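Local coordinates for fatty acid-binding protein TM_1468 (PDB 1MGP) that binds long-chain fatty acids such as palmitate and may play a role in lipid transport or fatty acid metabolism, at residues A[40-43]-A[44-48]; A[100-103]-A[104-108]. One frame throughout, in Å; residues are numbered along the deposited sequence.

Contact 1. Residues A[40-43]-A[44-48]; sequences FSWM and EKYDI
Tyr46 N donates to Trp42 O at 2.9 Å with an N-H...O angle of 159°, and Lys45 N reaches Ser41 O at 3.2 Å; these two i to i+4 bonds are the helical pattern of this short segment. Beyond it the bonding lengthens to i+5, Ile48 N donating to Met43 O at 3.0 Å, after Asp47 has taken positive phi and psi and turned the chain toward a strand. At the other end a water bridges Phe40 O and Glu44 N, donating to the first (2.8 Å) and accepting from the second.

Trp42 and Tyr46 form a T-shaped stack, tyrosine edge to indole face, planes at 78°. Both have CG beside the backbone N and anti to the carbonyl carbon, which brings the rings together. Tyr46 CE2 stands over the indole face, 3.8 Å from Trp42 CD2. Selenomethionine Met43 adds a CA-H...O contact to Ile48 O (CA to O 3.2 Å), and its CG lies against the same oxygen.

Asp47 OD1 salt-bridges Lys29. Trp42 and Tyr46 both touch Arg155 of helix 151-162, Trp42 also meets Ile285 of strand 280-288, and Ile48 packs on Ile30 and Val32 of strand 28-33, within the beta-alpha-beta unit 28-33, 42-45, 48-56.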
loop_
_atom_site.group_PDB
_atom_site.type_symbol
_atom_site.label_atom_id
_atom_site.label_comp_id
_atom_site.label_asym_id
_atom_site.label_seq_id
_atom_site.Cartn_x
_atom_site.Cartn_y
_atom_site.Cartn_z
ATOM N N PHE A 40 -1.547 -11.492 -1.260
ATOM C CA PHE A 40 -2.409 -12.321 -2.093
ATOM C C PHE A 40 -3.499 -13.081 -1.341
ATOM O O PHE A 40 -4.652 -13.098 -1.766
ATOM C CB PHE A 40 -1.558 -13.295 -2.906
ATOM C CG PHE A 40 -0.501 -12.618 -3.728
ATOM C CD1 PHE A 40 -0.850 -11.685 -4.700
ATOM C CD2 PHE A 40 0.846 -12.886 -3.505
ATOM C CE1 PHE A 40 0.133 -11.016 -5.436
ATOM C CE2 PHE A 40 1.836 -12.228 -4.231
ATOM C CZ PHE A 40 1.479 -11.291 -5.200
ATOM N N SER A 41 -3.137 -13.700 -0.223
ATOM C CA SER A 41 -4.096 -14.477 0.556
ATOM C C SER A 41 -5.207 -13.646 1.202
ATOM O O SER A 41 -6.265 -14.181 1.541
ATOM C CB SER A 41 -3.358 -15.268 1.639
ATOM O OG SER A 41 -2.715 -14.394 2.551
ATOM N N TRP A 42 -4.980 -12.345 1.367
ATOM C CA TRP A 42 -5.975 -11.474 1.999
ATOM C C TRP A 42 -7.218 -11.218 1.155
ATOM O O TRP A 42 -8.269 -10.857 1.691
ATOM C CB TRP A 42 -5.340 -10.133 2.384
ATOM C CG TRP A 42 -4.456 -10.206 3.595
ATOM C CD1 TRP A 42 -3.753 -11.293 4.032
ATOM C CD2 TRP A 42 -4.146 -9.139 4.498
ATOM N NE1 TRP A 42 -3.023 -10.967 5.151
ATOM C CE2 TRP A 42 -3.244 -9.652 5.459
ATOM C CE3 TRP A 42 -4.542 -7.794 4.590
ATOM C CZ2 TRP A 42 -2.729 -8.870 6.497
ATOM C CZ3 TRP A 42 -4.029 -7.017 5.626
ATOM C CH2 TRP A 42 -3.132 -7.559 6.565
HETATM N N MSE A 43 -7.105 -11.391 -0.158
HETATM C CA MSE A 43 -8.248 -11.180 -1.041
HETATM C C MSE A 43 -9.405 -12.073 -0.604
HETATM O O MSE A 43 -10.535 -11.610 -0.442
HETATM C CB MSE A 43 -7.872 -11.490 -2.494
HETATM C CG MSE A 43 -9.024 -11.339 -3.479
HETATM SE SE MSE A 43 -8.500 -11.578 -5.334
HETATM C CE MSE A 43 -7.384 -10.001 -5.514
ATOM N N GLU A 44 -9.117 -13.353 -0.404
ATOM C CA GLU A 44 -10.142 -14.299 0.017
ATOM C C GLU A 44 -10.397 -14.241 1.521
ATOM O O GLU A 44 -11.544 -14.268 1.968
ATOM C CB GLU A 44 -9.747 -15.722 -0.383
ATOM C CG GLU A 44 -10.578 -16.791 0.302
ATOM C CD GLU A 44 -10.271 -18.184 -0.197
ATOM O OE1 GLU A 44 -9.075 -18.522 -0.326
ATOM O OE2 GLU A 44 -11.229 -18.944 -0.449
ATOM N N LYS A 45 -9.325 -14.151 2.299
ATOM C CA LYS A 45 -9.435 -14.108 3.753
ATOM C C LYS A 45 -10.273 -12.948 4.306
ATOM O O LYS A 45 -11.028 -13.123 5.265
ATOM C CB LYS A 45 -8.038 -14.065 4.378
ATOM C CG LYS A 45 -8.041 -14.073 5.901
ATOM C CD LYS A 45 -6.627 -14.116 6.454
ATOM C CE LYS A 45 -6.624 -14.249 7.971
ATOM N NZ LYS A 45 -7.252 -15.524 8.419
ATOM N N TYR A 46 -10.144 -11.767 3.712
ATOM C CA TYR A 46 -10.886 -10.602 4.192
ATOM C C TYR A 46 -11.818 -10.007 3.143
ATOM O O TYR A 46 -12.350 -8.907 3.329
ATOM C CB TYR A 46 -9.900 -9.531 4.669
ATOM C CG TYR A 46 -9.045 -9.986 5.828
ATOM C CD1 TYR A 46 -9.615 -10.264 7.071
ATOM C CD2 TYR A 46 -7.668 -10.159 5.681
ATOM C CE1 TYR A 46 -8.837 -10.706 8.138
ATOM C CE2 TYR A 46 -6.877 -10.602 6.743
ATOM C CZ TYR A 46 -7.471 -10.873 7.966
ATOM O OH TYR A 46 -6.705 -11.309 9.022
ATOM N N ASP A 47 -12.021 -10.738 2.054
ATOM C CA ASP A 47 -12.868 -10.279 0.961
ATOM C C ASP A 47 -12.474 -8.858 0.568
ATOM O O ASP A 47 -13.282 -7.923 0.618
ATOM C CB ASP A 47 -14.344 -10.334 1.364
ATOM C CG ASP A 47 -15.271 -10.076 0.193
ATOM O OD1 ASP A 47 -14.903 -10.436 -0.946
ATOM O OD2 ASP A 47 -16.373 -9.530 0.407
ATOM N N ILE A 48 -11.209 -8.713 0.185
ATOM C CA ILE A 48 -10.657 -7.434 -0.237
ATOM C C ILE A 48 -10.266 -7.555 -1.706
ATOM O O ILE A 48 -9.411 -8.364 -2.059
ATOM C CB ILE A 48 -9.394 -7.079 0.580
ATOM C CG1 ILE A 48 -9.766 -6.854 2.046
ATOM C CG2 ILE A 48 -8.727 -5.841 -0.006
ATOM C CD1 ILE A 48 -8.569 -6.619 2.963
HETATM O O HOH W 1 -6.828 -14.780 -1.694
#

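Contact 2. Residues A[100-103]-A[104-108]; sequences YLKY and KEEDY
A Schellman motif ends the helix here, closed by Tyr103 and Tyr108 at its outer bond: Tyr108 N donates to Tyr103 O at 3.1 Å with an N-H...O angle of 163°, and inside it Asp107 N donates to Lys104 O at 2.9 Å. Asp107 is the C-prime residue, and its positive phi reverses the chain. Upstream the pattern is ordinary helix, with Lys104 N on Tyr100 O and Glu105 N on Leu101 O. Glu106 N is held less firmly, by weak bonds to both Lys102 O and Tyr103 O.

Lys102 and Glu106 make an i to i+4 salt bridge, NZ to OE2 at 2.8 Å, though the hydrogen bond within it is weak. The lysine chain is extended as far as CE, and a bend at the last torsion (chi4 54°) carries NZ to the carboxylate. Glu106 also runs alongside Tyr103, carboxylate and ring planes 25° apart, which puts OE1 at the ring's edge, 3.6 Å from Tyr103 CD1. Tyr108 leans back over the turn, its CD2 3.8 Å from Tyr103 CB, with Tyr103 O near the plane of its ring.

Tyr103 OH bonds Asp49 OD2, Tyr100 OH Ala127 O and Tyr108 OH Asp47 OD2. Tyr103 rests on Leu31 and Val111; the paired backbone bonds and the positive phi of Asp107 are those of a Schellman C-cap, here ending helix 93-105 before strand 110-115.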
loop_
_atom_site.group_PDB
_atom_site.type_symbol
_atom_site.label_atom_id
_atom_site.label_comp_id
_atom_site.label_asym_id
_atom_site.label_seq_id
_atom_site.Cartn_x
_atom_site.Cartn_y
_atom_site.Cartn_z
ATOM N N TYR A 100 -17.941 -1.244 -9.057
ATOM C CA TYR A 100 -19.094 -0.956 -8.210
ATOM C C TYR A 100 -20.360 -1.689 -8.682
ATOM O O TYR A 100 -21.141 -2.187 -7.862
ATOM C CB TYR A 100 -19.373 0.552 -8.167
ATOM C CG TYR A 100 -18.238 1.426 -7.650
ATOM C CD1 TYR A 100 -17.293 0.936 -6.742
ATOM C CD2 TYR A 100 -18.140 2.765 -8.041
ATOM C CE1 TYR A 100 -16.276 1.766 -6.236
ATOM C CE2 TYR A 100 -17.137 3.597 -7.540
ATOM C CZ TYR A 100 -16.209 3.096 -6.642
ATOM O OH TYR A 100 -15.215 3.928 -6.160
ATOM N N LEU A 101 -20.570 -1.745 -9.995
ATOM C CA LEU A 101 -21.743 -2.424 -10.540
ATOM C C LEU A 101 -21.621 -3.928 -10.343
ATOM O O LEU A 101 -22.605 -4.609 -10.042
ATOM C CB LEU A 101 -21.914 -2.096 -12.024
ATOM C CG LEU A 101 -22.157 -0.612 -12.320
ATOM C CD1 LEU A 101 -22.478 -0.432 -13.793
ATOM C CD2 LEU A 101 -23.309 -0.093 -11.462
ATOM N N LYS A 102 -20.406 -4.440 -10.514
ATOM C CA LYS A 102 -20.141 -5.856 -10.323
ATOM C C LYS A 102 -20.493 -6.267 -8.895
ATOM O O LYS A 102 -21.134 -7.295 -8.683
ATOM C CB LYS A 102 -18.664 -6.161 -10.607
ATOM C CG LYS A 102 -18.198 -7.533 -10.124
ATOM C CD LYS A 102 -16.756 -7.796 -10.531
ATOM C CE LYS A 102 -16.121 -8.879 -9.674
ATOM N NZ LYS A 102 -16.922 -10.131 -9.660
ATOM N N TYR A 103 -20.087 -5.465 -7.912
ATOM C CA TYR A 103 -20.385 -5.797 -6.522
ATOM C C TYR A 103 -21.886 -5.746 -6.257
ATOM O O TYR A 103 -22.415 -6.557 -5.499
ATOM C CB TYR A 103 -19.661 -4.849 -5.561
ATOM C CG TYR A 103 -18.169 -4.779 -5.779
ATOM C CD1 TYR A 103 -17.446 -5.912 -6.157
ATOM C CD2 TYR A 103 -17.477 -3.579 -5.609
ATOM C CE1 TYR A 103 -16.068 -5.851 -6.367
ATOM C CE2 TYR A 103 -16.106 -3.503 -5.814
ATOM C CZ TYR A 103 -15.406 -4.641 -6.194
ATOM O OH TYR A 103 -14.048 -4.562 -6.422
ATOM N N LYS A 104 -22.571 -4.792 -6.878
ATOM C CA LYS A 104 -24.012 -4.682 -6.698
ATOM C C LYS A 104 -24.659 -5.974 -7.193
ATOM O O LYS A 104 -25.527 -6.538 -6.528
ATOM C CB LYS A 104 -24.569 -3.498 -7.488
ATOM C CG LYS A 104 -26.071 -3.319 -7.343
ATOM C CD LYS A 104 -26.609 -2.339 -8.376
ATOM C CE LYS A 104 -28.118 -2.178 -8.260
ATOM N NZ LYS A 104 -28.512 -1.587 -6.950
ATOM N N GLU A 105 -24.222 -6.434 -8.364
ATOM C CA GLU A 105 -24.745 -7.666 -8.948
ATOM C C GLU A 105 -24.348 -8.901 -8.134
ATOM O O GLU A 105 -24.939 -9.972 -8.295
ATOM C CB GLU A 105 -24.275 -7.799 -10.403
ATOM C CG GLU A 105 -25.013 -6.869 -11.365
ATOM C CD GLU A 105 -24.442 -6.886 -12.777
ATOM O OE1 GLU A 105 -24.183 -7.987 -13.314
ATOM O OE2 GLU A 105 -24.266 -5.792 -13.357
ATOM N N GLU A 106 -23.354 -8.757 -7.262
ATOM C CA GLU A 106 -22.935 -9.869 -6.413
ATOM C C GLU A 106 -23.666 -9.780 -5.076
ATOM O O GLU A 106 -23.307 -10.450 -4.106
ATOM C CB GLU A 106 -21.421 -9.854 -6.186
ATOM C CG GLU A 106 -20.611 -10.170 -7.432
ATOM C CD GLU A 106 -19.122 -10.260 -7.151
ATOM O OE1 GLU A 106 -18.579 -9.330 -6.522
ATOM O OE2 GLU A 106 -18.491 -11.253 -7.564
ATOM N N ASP A 107 -24.687 -8.925 -5.045
ATOM C CA ASP A 107 -25.535 -8.710 -3.876
ATOM C C ASP A 107 -24.933 -7.995 -2.672
ATOM O O ASP A 107 -25.434 -8.121 -1.553
ATOM C CB ASP A 107 -26.158 -10.037 -3.428
ATOM C CG ASP A 107 -27.059 -10.640 -4.492
ATOM O OD1 ASP A 107 -27.659 -9.863 -5.266
ATOM O OD2 ASP A 107 -27.178 -11.883 -4.555
ATOM N N TYR A 108 -23.863 -7.239 -2.890
ATOM C CA TYR A 108 -23.270 -6.483 -1.798
ATOM C C TYR A 108 -24.189 -5.282 -1.562
ATOM O O TYR A 108 -24.819 -4.782 -2.494
ATOM C CB TYR A 108 -21.862 -6.010 -2.175
ATOM C CG TYR A 108 -20.802 -7.078 -2.042
ATOM C CD1 TYR A 108 -20.261 -7.396 -0.798
ATOM C CD2 TYR A 108 -20.344 -7.777 -3.162
ATOM C CE1 TYR A 108 -19.287 -8.383 -0.667
ATOM C CE2 TYR A 108 -19.371 -8.769 -3.043
ATOM C CZ TYR A 108 -18.848 -9.065 -1.792
ATOM O OH TYR A 108 -17.880 -10.035 -1.667
#

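From the N terminus, strand 28-33 leads to contact 1, which closes the short helix 42-45 and delivers the chain to strand 48-56. Strand 62-64, helix 69-81 and strand 87-89 follow before helix 93-105, whose C-terminal end contact 2 closes ahead of strand 110-115. The two are therefore in series, neither nested nor crossed, with centres about 17 Å apart. They nevertheless touch: Asp47 OD2 and Tyr108 OH are 2.6 Å apart, a probable hydrogen bond joining the residues just past the two helices. Lys29 is shared as well, salt-bridged to Asp47 and touched by Tyr103 and Tyr108, so both helix ends meet at strand 28-33, which pairs with 48-56 and 110-115.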